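Local structure of putative phosphosugar isomerase (Clostridium difficile, 3G68) at residues B[143-146]-B[147-151]; B[200-203]-B[204-208]; B[218-221]-B[222-226]; B[228-231]-B[232-236]; B[323-326]-B[327-331]. The protein probably isomerises phosphorylated sugars or amino sugars as a double-SIS-domain protein, although its own substrate and reaction remain unestablished. All coordinates share one frame; numbering follows the deposited sequence.

Contact 1: B[143-146]-B[147-151]; sequences KTKG and YYCTK
Gly146 and Thr150 meet through one carbonyl and two donors, the familiar way in which a threonine folds its hydroxyl back onto its own helix. Thr150 OG1 donates to Gly146 O at 2.7 Å and Thr150 N to the same oxygen at 2.9 Å, the two arriving from opposite faces of the carbonyl plane. The hydroxyl can do this because OG1 lies beside the backbone N (chi1 -63°), turned back toward the preceding turn. The other backbone bonds begin helix 145-165: Tyr148 N to Thr144 O at 3.2 Å and Cys149 N to Lys145 O at 2.9 Å, with a weak bond from Tyr147 N to Thr144 O. Thr144 occupies the N-cap position, but the first turn receives its carboxylate from Glu138, which accepts from the backbone N of both Thr144 and Gly146.

Van der Waals contact is modest. The Tyr148 ring passes obliquely by Thr144 O, its CD2 3.4 Å away, and Lys145 CG lies 4.2 Å from Cys149 SG. Lys151 CE rests over one face of the Tyr147 ring, 3.4 Å above its plane and offset toward the rim.

The polar ends find partners farther off: Lys145 NZ at Glu10 and Cys135 O, and Tyr148 OH at Gln319. The chemistry thus implies a buried helix start whose polar groups are largely paired, Asp222 taking both the Lys151 ammonium and the Tyr147 phenol.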
loop_
_atom_site.group_PDB
_atom_site.type_symbol
_atom_site.label_atom_id
_atom_site.label_comp_id
_atom_site.label_asym_id
_atom_site.label_seq_id
_atom_site.Cartn_x
_atom_site.Cartn_y
_atom_site.Cartn_z
ATOM N N LYS B 143 11.533 -5.293 -52.536
ATOM C CA LYS B 143 11.698 -6.022 -51.252
ATOM C C LYS B 143 12.354 -5.164 -50.186
ATOM O O LYS B 143 13.365 -4.484 -50.467
ATOM C CB LYS B 143 12.560 -7.285 -51.419
ATOM C CG LYS B 143 12.120 -8.273 -52.521
ATOM C CD LYS B 143 10.887 -9.036 -52.120
ATOM C CE LYS B 143 10.650 -10.239 -53.025
ATOM N NZ LYS B 143 10.108 -9.915 -54.337
ATOM N N THR B 144 11.800 -5.235 -48.968
ATOM C CA THR B 144 12.299 -4.500 -47.792
ATOM C C THR B 144 12.486 -5.483 -46.658
ATOM O O THR B 144 13.604 -5.746 -46.224
ATOM C CB THR B 144 11.336 -3.345 -47.426
ATOM O OG1 THR B 144 10.011 -3.836 -47.280
ATOM C CG2 THR B 144 11.326 -2.242 -48.556
ATOM N N LYS B 145 11.383 -6.025 -46.175
ATOM C CA LYS B 145 11.390 -7.069 -45.140
ATOM C C LYS B 145 12.436 -8.155 -45.398
ATOM O O LYS B 145 13.200 -8.535 -44.517
ATOM C CB LYS B 145 9.987 -7.725 -45.107
ATOM C CG LYS B 145 9.855 -8.930 -44.216
ATOM C CD LYS B 145 8.410 -9.444 -44.203
ATOM C CE LYS B 145 7.977 -10.082 -45.531
ATOM N NZ LYS B 145 6.707 -10.919 -45.344
ATOM N N GLY B 146 12.431 -8.689 -46.611
ATOM C CA GLY B 146 13.363 -9.757 -46.989
ATOM C C GLY B 146 14.832 -9.386 -46.916
ATOM O O GLY B 146 15.664 -10.218 -46.550
ATOM N N TYR B 147 15.135 -8.127 -47.218
ATOM C CA TYR B 147 16.493 -7.609 -47.121
ATOM C C TYR B 147 16.945 -7.659 -45.650
ATOM O O TYR B 147 17.978 -8.253 -45.365
ATOM C CB TYR B 147 16.578 -6.181 -47.712
ATOM C CG TYR B 147 17.949 -5.528 -47.601
ATOM C CD1 TYR B 147 19.074 -6.117 -48.180
ATOM C CD2 TYR B 147 18.132 -4.334 -46.897
ATOM C CE1 TYR B 147 20.318 -5.528 -48.080
ATOM C CE2 TYR B 147 19.398 -3.752 -46.783
ATOM C CZ TYR B 147 20.475 -4.352 -47.391
ATOM O OH TYR B 147 21.731 -3.785 -47.331
ATOM N N TYR B 148 16.187 -7.022 -44.741
ATOM C CA TYR B 148 16.471 -7.035 -43.293
ATOM C C TYR B 148 16.580 -8.462 -42.721
ATOM O O TYR B 148 17.515 -8.780 -41.992
ATOM C CB TYR B 148 15.419 -6.270 -42.512
ATOM C CG TYR B 148 15.496 -4.779 -42.724
ATOM C CD1 TYR B 148 16.572 -4.034 -42.223
ATOM C CD2 TYR B 148 14.489 -4.105 -43.395
ATOM C CE1 TYR B 148 16.647 -2.651 -42.418
ATOM C CE2 TYR B 148 14.548 -2.725 -43.576
ATOM C CZ TYR B 148 15.627 -2.014 -43.094
ATOM O OH TYR B 148 15.713 -0.661 -43.270
ATOM N N CYS B 149 15.621 -9.323 -43.058
ATOM C CA CYS B 149 15.635 -10.668 -42.519
ATOM C C CYS B 149 16.794 -11.508 -43.084
ATOM O O CYS B 149 17.256 -12.401 -42.393
ATOM C CB CYS B 149 14.291 -11.363 -42.737
ATOM S SG CYS B 149 12.906 -10.653 -41.856
ATOM N N THR B 150 17.286 -11.211 -44.297
ATOM C CA THR B 150 18.425 -11.949 -44.895
ATOM C C THR B 150 19.738 -11.488 -44.216
ATOM O O THR B 150 20.597 -12.308 -43.839
ATOM C CB THR B 150 18.455 -11.780 -46.447
ATOM O OG1 THR B 150 17.253 -12.367 -47.004
ATOM C CG2 THR B 150 19.703 -12.423 -47.077
ATOM N N LYS B 151 19.897 -10.174 -44.023
ATOM C CA LYS B 151 21.035 -9.665 -43.262
ATOM C C LYS B 151 21.066 -10.285 -41.847
ATOM O O LYS B 151 22.109 -10.722 -41.391
ATOM C CB LYS B 151 20.997 -8.157 -43.138
ATOM C CG LYS B 151 21.203 -7.412 -44.455
ATOM C CD LYS B 151 21.359 -5.912 -44.188
ATOM C CE LYS B 151 20.039 -5.225 -43.734
ATOM N NZ LYS B 151 20.191 -3.762 -43.631
#

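Contact 2: B[200-203]-B[204-208]; sequences RNKE and KLVNS
Glu203 and Lys204, neighbours in the sequence on the short helix 202-206, send out side chains that diverge only moderately and share a water. Its bonds to Glu203 OE1 (3.1 Å) and Lys204 NZ (3.2 Å) are both weak, and OE1 and NZ themselves stay 6.3 Å apart, too far for a direct salt bridge. Glu203 is fully extended, CG anti to its N (chi1 177°), and this brings CG to 3.8 Å from Asn207 ND2, one turn on; the carboxylate and amide planes stand 72° apart. Asn207 N bonds Glu203 O at 3.1 Å. Lys204 also touches Asn284 and Phe286 of strand 284-289.

The carbonyl of Asn201 receives Leu205 N, and Leu205 CG packs 3.3 Å from that same oxygen, while Asn201 ND2 is held by Trp197 O and Asp296 O. Lys202 and Val206 lie side by side, with CG and CG2 4.2 Å apart. At the far end Ser208 OG and N both bond Leu205 O. This is a short helix with Asn201 at its N-cap position, though without a side-chain capping bond; it follows helix 187-200 and leads into strand 210-215 of the second parallel sheet of this double-SIS protein.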
loop_
_atom_site.group_PDB
_atom_site.type_symbol
_atom_site.label_atom_id
_atom_site.label_comp_id
_atom_site.label_asym_id
_atom_site.label_seq_id
_atom_site.Cartn_x
_atom_site.Cartn_y
_atom_site.Cartn_z
ATOM N N ARG B 200 6.994 16.561 -44.498
ATOM C CA ARG B 200 7.566 17.898 -44.439
ATOM C C ARG B 200 8.332 18.287 -45.742
ATOM O O ARG B 200 8.400 19.461 -46.128
ATOM C CB ARG B 200 8.537 17.908 -43.250
ATOM C CG ARG B 200 9.074 19.224 -42.864
ATOM C CD ARG B 200 9.715 19.184 -41.469
ATOM N NE ARG B 200 10.895 18.320 -41.314
ATOM C CZ ARG B 200 11.005 17.224 -40.551
ATOM N NH1 ARG B 200 10.018 16.775 -39.790
ATOM N NH2 ARG B 200 12.161 16.573 -40.526
ATOM N N ASN B 201 8.963 17.303 -46.370
ATOM C CA ASN B 201 9.759 17.496 -47.602
ATOM C C ASN B 201 9.099 16.961 -48.855
ATOM O O ASN B 201 9.778 16.748 -49.873
ATOM C CB ASN B 201 11.111 16.794 -47.385
ATOM C CG ASN B 201 11.940 17.507 -46.355
ATOM O OD1 ASN B 201 12.391 18.620 -46.596
ATOM N ND2 ASN B 201 12.099 16.905 -45.184
ATOM N N LYS B 202 7.773 16.829 -48.809
ATOM C CA LYS B 202 6.985 16.192 -49.868
ATOM C C LYS B 202 7.215 16.783 -51.262
ATOM O O LYS B 202 7.401 16.030 -52.228
ATOM C CB LYS B 202 5.487 16.274 -49.549
ATOM C CG LYS B 202 4.635 15.428 -50.501
ATOM C CD LYS B 202 3.134 15.480 -50.200
ATOM C CE LYS B 202 2.757 14.672 -48.989
ATOM N NZ LYS B 202 1.267 14.705 -48.758
ATOM N N GLU B 203 7.176 18.108 -51.352
ATOM C CA GLU B 203 7.326 18.815 -52.637
ATOM C C GLU B 203 8.672 18.489 -53.311
ATOM O O GLU B 203 8.688 18.055 -54.464
ATOM C CB GLU B 203 7.169 20.323 -52.464
ATOM C CG GLU B 203 7.384 21.158 -53.777
ATOM C CD GLU B 203 7.178 22.637 -53.622
ATOM O OE1 GLU B 203 7.070 23.090 -52.465
ATOM O OE2 GLU B 203 7.146 23.376 -54.658
ATOM N N LYS B 204 9.781 18.725 -52.612
ATOM C CA LYS B 204 11.102 18.389 -53.181
ATOM C C LYS B 204 11.208 16.904 -53.538
ATOM O O LYS B 204 11.779 16.552 -54.586
ATOM C CB LYS B 204 12.246 18.797 -52.252
ATOM C CG LYS B 204 12.508 20.294 -52.194
ATOM C CD LYS B 204 13.771 20.579 -51.413
ATOM C CE LYS B 204 14.202 22.044 -51.581
ATOM N NZ LYS B 204 13.186 22.903 -50.991
ATOM N N LEU B 205 10.680 16.003 -52.696
ATOM C CA LEU B 205 10.782 14.575 -53.001
ATOM C C LEU B 205 9.999 14.159 -54.258
ATOM O O LEU B 205 10.505 13.383 -55.058
ATOM C CB LEU B 205 10.404 13.698 -51.799
ATOM C CG LEU B 205 11.301 13.877 -50.565
ATOM C CD1 LEU B 205 10.741 13.144 -49.343
ATOM C CD2 LEU B 205 12.744 13.446 -50.807
ATOM N N VAL B 206 8.772 14.665 -54.409
ATOM C CA VAL B 206 7.927 14.421 -55.590
ATOM C C VAL B 206 8.610 14.934 -56.850
ATOM O O VAL B 206 8.500 14.308 -57.892
ATOM C CB VAL B 206 6.480 15.029 -55.409
ATOM C CG1 VAL B 206 5.688 15.133 -56.708
ATOM C CG2 VAL B 206 5.705 14.231 -54.377
ATOM N N ASN B 207 9.330 16.048 -56.745
ATOM C CA ASN B 207 10.022 16.644 -57.891
ATOM C C ASN B 207 11.387 16.047 -58.237
ATOM O O ASN B 207 12.008 16.529 -59.178
ATOM C CB ASN B 207 10.239 18.149 -57.655
ATOM C CG ASN B 207 8.959 18.935 -57.713
ATOM O OD1 ASN B 207 7.980 18.483 -58.301
ATOM N ND2 ASN B 207 8.963 20.148 -57.121
ATOM N N SER B 208 11.836 15.044 -57.494
ATOM C CA SER B 208 13.150 14.389 -57.700
ATOM C C SER B 208 13.382 14.057 -59.177
ATOM O O SER B 208 12.529 13.479 -59.833
ATOM C CB SER B 208 13.295 13.099 -56.893
ATOM O OG SER B 208 13.096 13.257 -55.504
HETATM O O HOH W 1 9.961 22.675 -51.310
#

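Contact 3: B[218-221]-B[222-226]; sequences DIYG and DTLEA
Three successive i to i+4 bonds, Thr223 N to Ile219 O, Leu224 N to Tyr220 O and Glu225 N to Gly221 O, join 218-221 to 222-226 as the first turns of helix 220-234, and all three are close to 3.0 Å long. Ile219, at the N-cap position, has a carbonyl that takes a second donor: Thr223 OG1 comes to 2.8 Å of Ile219 O from well above the carbonyl plane, whereas the amide of the same residue approaches nearly head-on. One oxygen is therefore gripped twice by one threonine.

On the partly exposed flank, Leu224 lies across the Tyr220 ring in a CH-pi contact. Its CD1 is 4.1 Å from the ring centroid and 28° off the normal, and the closest carbon pair is Tyr220 CE2 to Leu224 CD1 at 3.7 Å. With CG anti to the backbone N (chi1 -179°), Tyr220 sends its ring outward from the helix, one face against the leucine. On another flank Ile219 and Asp222 cross at about a right angle, with Ile219 CG2 4.1 Å from Asp222 OD2.

The acidic groups look elsewhere. Asp222 OD2 bonds Thr311, its OD1 being engaged by Tyr147 and Lys151 of helix 145-165; Glu225 pairs with Lys229 and also bonds His47 and Thr44. Thr223 and Ala226 touch Ile213 of strand 210-215. Such a helix, opening after one parallel strand and leading to strand 238-242, is the connecting element of a beta-alpha-beta crossover, the building unit of the Rossmann-like SIS fold.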
loop_
_atom_site.group_PDB
_atom_site.type_symbol
_atom_site.label_atom_id
_atom_site.label_comp_id
_atom_site.label_asym_id
_atom_site.label_seq_id
_atom_site.Cartn_x
_atom_site.Cartn_y
_atom_site.Cartn_z
ATOM N N ASP B 218 30.694 1.703 -43.205
ATOM C CA ASP B 218 29.997 0.766 -42.313
ATOM C C ASP B 218 28.596 0.406 -42.809
ATOM O O ASP B 218 28.081 -0.661 -42.440
ATOM C CB ASP B 218 29.901 1.307 -40.874
ATOM C CG ASP B 218 31.240 1.418 -40.188
ATOM O OD1 ASP B 218 32.204 0.725 -40.605
ATOM O OD2 ASP B 218 31.308 2.185 -39.215
ATOM N N ILE B 219 28.012 1.281 -43.643
ATOM C CA ILE B 219 26.706 1.060 -44.239
ATOM C C ILE B 219 26.777 1.084 -45.785
ATOM O O ILE B 219 25.808 1.377 -46.456
ATOM C CB ILE B 219 25.624 2.018 -43.646
ATOM C CG1 ILE B 219 26.053 3.475 -43.744
ATOM C CG2 ILE B 219 25.296 1.555 -42.185
ATOM C CD1 ILE B 219 24.887 4.531 -43.490
ATOM N N TYR B 220 27.919 0.697 -46.348
ATOM C CA TYR B 220 28.061 0.692 -47.807
ATOM C C TYR B 220 27.022 -0.220 -48.521
ATOM O O TYR B 220 26.376 0.199 -49.459
ATOM C CB TYR B 220 29.510 0.327 -48.189
ATOM C CG TYR B 220 29.745 0.333 -49.677
ATOM C CD1 TYR B 220 29.512 1.473 -50.421
ATOM C CD2 TYR B 220 30.183 -0.818 -50.333
ATOM C CE1 TYR B 220 29.726 1.479 -51.790
ATOM C CE2 TYR B 220 30.377 -0.838 -51.694
ATOM C CZ TYR B 220 30.157 0.308 -52.420
ATOM O OH TYR B 220 30.347 0.280 -53.774
ATOM N N GLY B 221 26.815 -1.422 -48.022
ATOM C CA GLY B 221 25.813 -2.332 -48.613
ATOM C C GLY B 221 24.424 -1.698 -48.563
ATOM O O GLY B 221 23.703 -1.704 -49.563
ATOM N N ASP B 222 24.050 -1.165 -47.397
ATOM C CA ASP B 222 22.747 -0.457 -47.254
ATOM C C ASP B 222 22.626 0.753 -48.176
ATOM O O ASP B 222 21.529 1.049 -48.641
ATOM C CB ASP B 222 22.513 -0.006 -45.812
ATOM C CG ASP B 222 22.235 -1.170 -44.863
ATOM O OD1 ASP B 222 21.724 -2.238 -45.317
ATOM O OD2 ASP B 222 22.489 -0.977 -43.653
ATOM N N THR B 223 23.727 1.440 -48.443
ATOM C CA THR B 223 23.752 2.613 -49.357
ATOM C C THR B 223 23.435 2.175 -50.772
ATOM O O THR B 223 22.624 2.777 -51.434
ATOM C CB THR B 223 25.100 3.350 -49.262
ATOM O OG1 THR B 223 25.273 3.754 -47.890
ATOM C CG2 THR B 223 25.154 4.584 -50.180
ATOM N N LEU B 224 24.062 1.085 -51.216
ATOM C CA LEU B 224 23.788 0.488 -52.518
ATOM C C LEU B 224 22.336 -0.015 -52.632
ATOM O O LEU B 224 21.688 0.147 -53.668
ATOM C CB LEU B 224 24.747 -0.670 -52.762
ATOM C CG LEU B 224 26.217 -0.334 -52.882
ATOM C CD1 LEU B 224 27.025 -1.667 -53.105
ATOM C CD2 LEU B 224 26.422 0.650 -54.057
ATOM N N GLU B 225 21.826 -0.600 -51.563
ATOM C CA GLU B 225 20.440 -1.119 -51.551
ATOM C C GLU B 225 19.429 0.010 -51.618
ATOM O O GLU B 225 18.468 -0.069 -52.381
ATOM C CB GLU B 225 20.188 -1.994 -50.323
ATOM C CG GLU B 225 18.752 -2.434 -50.120
ATOM C CD GLU B 225 18.165 -3.240 -51.265
ATOM O OE1 GLU B 225 18.928 -3.703 -52.150
ATOM O OE2 GLU B 225 16.922 -3.439 -51.226
ATOM N N ALA B 226 19.672 1.060 -50.843
ATOM C CA ALA B 226 18.811 2.250 -50.845
ATOM C C ALA B 226 18.744 2.863 -52.243
ATOM O O ALA B 226 17.680 3.215 -52.733
ATOM C CB ALA B 226 19.328 3.279 -49.817
#

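Contact 4: B[228-231]-B[232-236]; sequences LKLL and ETMRI
Helix 220-234 runs through 228-231 and finishes in 232-236: Glu232 N bonds Leu228 O and Met234 N bonds Leu230 O at 2.7 Å, but the bond from Arg235 N to Leu231 O is weak, and Arg235 itself departs from helical geometry with a positive phi of 55°. Thr233 OG1 gives a 2.8 Å bond to Lys229 O from a position between the backbone N and carbonyl carbon (chi1 59°), while its amide makes only weak bonds.

Glu232 straddles two residues of the previous turn. OE2 rests against Leu228, 3.5 Å from CD1, and OE1 approaches Lys229 CE at 3.1 Å. Lys229 NZ stays 4.5 Å from OE1, beyond a salt bridge; NZ is engaged instead with Glu225, Lys143 O and Thr44.

This is the end of the helix in the beta-alpha-beta unit that continues into strand 238-242, and its inner side is apolar. Leu230 and Met234 (selenomethionine) lie alongside each other, CD2 to CG 3.9 Å, and Leu230 also touches Ile211 and Ile213 of strand 210-215. Beyond the helix, Arg235 doubles back: its extended chain brings NE to 2.9 Å from Glu232 O, that oxygen almost exactly in the guanidinium plane, while NH2 bonds Val335 O.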
loop_
_atom_site.group_PDB
_atom_site.type_symbol
_atom_site.label_atom_id
_atom_site.label_comp_id
_atom_site.label_asym_id
_atom_site.label_seq_id
_atom_site.Cartn_x
_atom_site.Cartn_y
_atom_site.Cartn_z
ATOM N N LEU B 228 19.371 1.292 -55.171
ATOM C CA LEU B 228 18.641 0.393 -56.104
ATOM C C LEU B 228 17.124 0.481 -55.891
ATOM O O LEU B 228 16.380 0.532 -56.860
ATOM C CB LEU B 228 19.084 -1.073 -55.952
ATOM C CG LEU B 228 18.372 -2.154 -56.765
ATOM C CD1 LEU B 228 18.479 -1.867 -58.303
ATOM C CD2 LEU B 228 18.889 -3.597 -56.399
ATOM N N LYS B 229 16.665 0.507 -54.640
ATOM C CA LYS B 229 15.202 0.538 -54.397
ATOM C C LYS B 229 14.581 1.860 -54.847
ATOM O O LYS B 229 13.488 1.864 -55.414
ATOM C CB LYS B 229 14.849 0.195 -52.946
ATOM C CG LYS B 229 15.098 -1.291 -52.614
ATOM C CD LYS B 229 14.094 -2.207 -53.318
ATOM C CE LYS B 229 14.664 -3.566 -53.699
ATOM N NZ LYS B 229 14.919 -4.427 -52.565
ATOM N N LEU B 230 15.294 2.960 -54.648
ATOM C CA LEU B 230 14.823 4.262 -55.175
ATOM C C LEU B 230 14.786 4.200 -56.715
ATOM O O LEU B 230 13.847 4.691 -57.338
ATOM C CB LEU B 230 15.728 5.414 -54.733
ATOM C CG LEU B 230 15.588 5.987 -53.308
ATOM C CD1 LEU B 230 16.738 6.955 -52.989
ATOM C CD2 LEU B 230 14.241 6.671 -53.144
ATOM N N LEU B 231 15.832 3.658 -57.328
ATOM C CA LEU B 231 15.869 3.539 -58.789
ATOM C C LEU B 231 14.664 2.770 -59.302
ATOM O O LEU B 231 14.002 3.193 -60.253
ATOM C CB LEU B 231 17.135 2.817 -59.269
ATOM C CG LEU B 231 17.349 2.648 -60.790
ATOM C CD1 LEU B 231 18.862 2.502 -61.080
ATOM C CD2 LEU B 231 16.545 1.467 -61.405
ATOM N N GLU B 232 14.392 1.639 -58.677
ATOM C CA GLU B 232 13.287 0.763 -59.118
ATOM C C GLU B 232 11.907 1.384 -58.950
ATOM O O GLU B 232 11.001 1.074 -59.711
ATOM C CB GLU B 232 13.344 -0.549 -58.346
ATOM C CG GLU B 232 14.558 -1.416 -58.683
ATOM C CD GLU B 232 14.700 -2.667 -57.787
ATOM O OE1 GLU B 232 14.116 -2.733 -56.682
ATOM O OE2 GLU B 232 15.439 -3.581 -58.203
ATOM N N THR B 233 11.753 2.288 -57.987
ATOM C CA THR B 233 10.434 2.852 -57.656
ATOM C C THR B 233 10.228 4.286 -58.139
ATOM O O THR B 233 9.139 4.650 -58.597
ATOM C CB THR B 233 10.188 2.745 -56.136
ATOM O OG1 THR B 233 11.214 3.442 -55.399
ATOM C CG2 THR B 233 10.167 1.275 -55.713
HETATM N N MSE B 234 11.264 5.103 -58.022
HETATM C CA MSE B 234 11.210 6.494 -58.503
HETATM C C MSE B 234 11.475 6.557 -60.003
HETATM O O MSE B 234 11.138 7.552 -60.671
HETATM C CB MSE B 234 12.233 7.357 -57.768
HETATM C CG MSE B 234 12.069 7.385 -56.263
HETATM SE SE MSE B 234 10.553 8.468 -55.720
HETATM C CE MSE B 234 11.321 10.214 -56.144
ATOM N N ARG B 235 12.126 5.521 -60.537
ATOM C CA ARG B 235 12.389 5.374 -61.977
ATOM C C ARG B 235 13.113 6.542 -62.643
ATOM O O ARG B 235 12.705 7.064 -63.691
ATOM C CB ARG B 235 11.096 5.014 -62.670
ATOM C CG ARG B 235 10.676 3.692 -62.112
ATOM C CD ARG B 235 9.414 3.221 -62.532
ATOM N NE ARG B 235 9.132 2.038 -61.743
ATOM C CZ ARG B 235 8.000 1.350 -61.796
ATOM N NH1 ARG B 235 7.024 1.694 -62.628
ATOM N NH2 ARG B 235 7.867 0.297 -60.999
ATOM N N ILE B 236 14.199 6.911 -61.986
ATOM C CA ILE B 236 15.089 7.980 -62.397
ATOM C C ILE B 236 16.490 7.496 -62.066
ATOM O O ILE B 236 16.645 6.476 -61.375
ATOM C CB ILE B 236 14.786 9.315 -61.622
ATOM C CG1 ILE B 236 14.928 9.116 -60.110
ATOM C CG2 ILE B 236 13.407 9.873 -62.027
ATOM C CD1 ILE B 236 14.658 10.378 -59.283
#

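Contact 5: B[323-326]-B[327-331]; sequences GEIP and TLRGV
Thr327 reaches back to Glu324 through the shortest bond of this turn, OG1 to Glu324 O at 2.6 Å. The hydroxyl gets there because it sits between the backbone N and carbonyl carbon (chi1 68°), and this places CG2 near Gly323 O as well, at 3.5 Å.

The backbone bonds that follow belong to a 3-10 turn. Leu328 N bonds Ile325 O at 2.9 Å and Arg329 N bonds Pro326 O at 2.9 Å, both i to i+3 and both with the donor far above the carbonyl plane. Pro326 O accepts a second time, from Val331 N at 3.1 Å, so that two amides grip it from opposite faces. Gly330, with a positive phi of 71°, carries the chain round between these two donors.

Apolar contacts run along the same path. Ile325 CG2 meets Arg329 CD at 3.7 Å, the two side chains crossing, and Ile325 also approaches Leu328 more loosely, CD1 to CD1 at 4.3 Å. Pro326 CB packs against Val331 CB at 4.0 Å. Arg329 is bent at chi3, and its guanidinium turns to other parts of the chain: NH1 bonds Val206 O and Ser208 O, and NH2 bonds Met234 O.

The turn follows helix 316-324 and packs among helices 187-200, 202-206 and 220-234. Ile325 and Leu328 rest on helix 202-206, Glu324 and Ile325 touch helix 187-200, and Pro326 lies on Thr233 and Met234 at the close of helix 220-234.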
loop_
_atom_site.group_PDB
_atom_site.type_symbol
_atom_site.label_atom_id
_atom_site.label_comp_id
_atom_site.label_asym_id
_atom_site.label_seq_id
_atom_site.Cartn_x
_atom_site.Cartn_y
_atom_site.Cartn_z
ATOM N N GLY B 323 8.006 3.587 -50.819
ATOM C CA GLY B 323 6.618 3.212 -50.687
ATOM C C GLY B 323 5.667 4.375 -50.921
ATOM O O GLY B 323 4.611 4.190 -51.551
ATOM N N GLU B 324 6.035 5.570 -50.459
ATOM C CA GLU B 324 5.113 6.718 -50.483
ATOM C C GLU B 324 5.147 7.725 -51.642
ATOM O O GLU B 324 4.104 8.205 -52.109
ATOM C CB GLU B 324 5.290 7.541 -49.223
ATOM C CG GLU B 324 4.909 6.806 -47.952
ATOM C CD GLU B 324 4.849 7.762 -46.730
ATOM O OE1 GLU B 324 5.345 8.902 -46.842
ATOM O OE2 GLU B 324 4.314 7.373 -45.660
ATOM N N ILE B 325 6.348 8.091 -52.052
ATOM C CA ILE B 325 6.509 9.147 -53.069
ATOM C C ILE B 325 6.148 8.673 -54.477
ATOM O O ILE B 325 5.534 9.441 -55.204
ATOM C CB ILE B 325 7.895 9.835 -52.950
ATOM C CG1 ILE B 325 8.038 10.444 -51.535
ATOM C CG2 ILE B 325 8.103 10.899 -54.039
ATOM C CD1 ILE B 325 7.080 11.661 -51.196
ATOM N N PRO B 326 6.546 7.446 -54.894
ATOM C CA PRO B 326 6.131 7.010 -56.220
ATOM C C PRO B 326 4.615 7.049 -56.463
ATOM O O PRO B 326 4.207 7.313 -57.589
ATOM C CB PRO B 326 6.640 5.576 -56.315
ATOM C CG PRO B 326 7.841 5.578 -55.497
ATOM C CD PRO B 326 7.468 6.481 -54.305
ATOM N N THR B 327 3.809 6.838 -55.421
ATOM C CA THR B 327 2.342 6.922 -55.561
ATOM C C THR B 327 1.903 8.336 -55.979
ATOM O O THR B 327 0.824 8.500 -56.539
ATOM C CB THR B 327 1.593 6.470 -54.265
ATOM O OG1 THR B 327 1.835 7.414 -53.212
ATOM C CG2 THR B 327 2.087 5.124 -53.812
ATOM N N LEU B 328 2.728 9.358 -55.698
ATOM C CA LEU B 328 2.450 10.731 -56.140
ATOM C C LEU B 328 3.081 11.055 -57.506
ATOM O O LEU B 328 2.962 12.179 -57.973
ATOM C CB LEU B 328 2.955 11.717 -55.084
ATOM C CG LEU B 328 2.572 11.494 -53.624
ATOM C CD1 LEU B 328 3.166 12.604 -52.776
ATOM C CD2 LEU B 328 1.067 11.437 -53.453
ATOM N N ARG B 329 3.704 10.070 -58.155
ATOM C CA ARG B 329 4.397 10.199 -59.433
ATOM C C ARG B 329 3.935 9.138 -60.437
ATOM O O ARG B 329 4.691 8.724 -61.320
ATOM C CB ARG B 329 5.930 10.069 -59.226
ATOM C CG ARG B 329 6.556 11.113 -58.336
ATOM C CD ARG B 329 7.889 10.623 -57.731
ATOM N NE ARG B 329 8.896 10.155 -58.707
ATOM C CZ ARG B 329 9.844 10.909 -59.261
ATOM N NH1 ARG B 329 9.972 12.184 -58.964
ATOM N NH2 ARG B 329 10.714 10.364 -60.113
ATOM N N GLY B 330 2.695 8.688 -60.298
ATOM C CA GLY B 330 2.085 7.729 -61.230
ATOM C C GLY B 330 2.575 6.293 -61.234
ATOM O O GLY B 330 2.418 5.603 -62.242
ATOM N N VAL B 331 3.152 5.838 -60.120
ATOM C CA VAL B 331 3.697 4.503 -60.039
ATOM C C VAL B 331 3.191 3.795 -58.801
ATOM O O VAL B 331 3.052 4.386 -57.723
ATOM C CB VAL B 331 5.219 4.546 -59.955
ATOM C CG1 VAL B 331 5.839 3.148 -59.746
ATOM C CG2 VAL B 331 5.805 5.225 -61.220
#

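Read from the N terminus, the five contacts are local and follow in series; none nests within or crosses another, and none closes a long loop. Contact 1, the start of helix 145-165, touches contacts 3 and 4 through polar groups and so ties that helix to helix 220-234. Contacts 3 and 4 are successive parts of helix 220-234, its beginning and its end. Contact 2 lies on the helix before strand 210-215, and contact 5 on the turn after helix 316-324. Arg329 joins contact 5 to contacts 2 and 4, and Met234 CE of contact 4 packs on contact 2, bringing the ends of helices 202-206, 220-234 and 316-324 together.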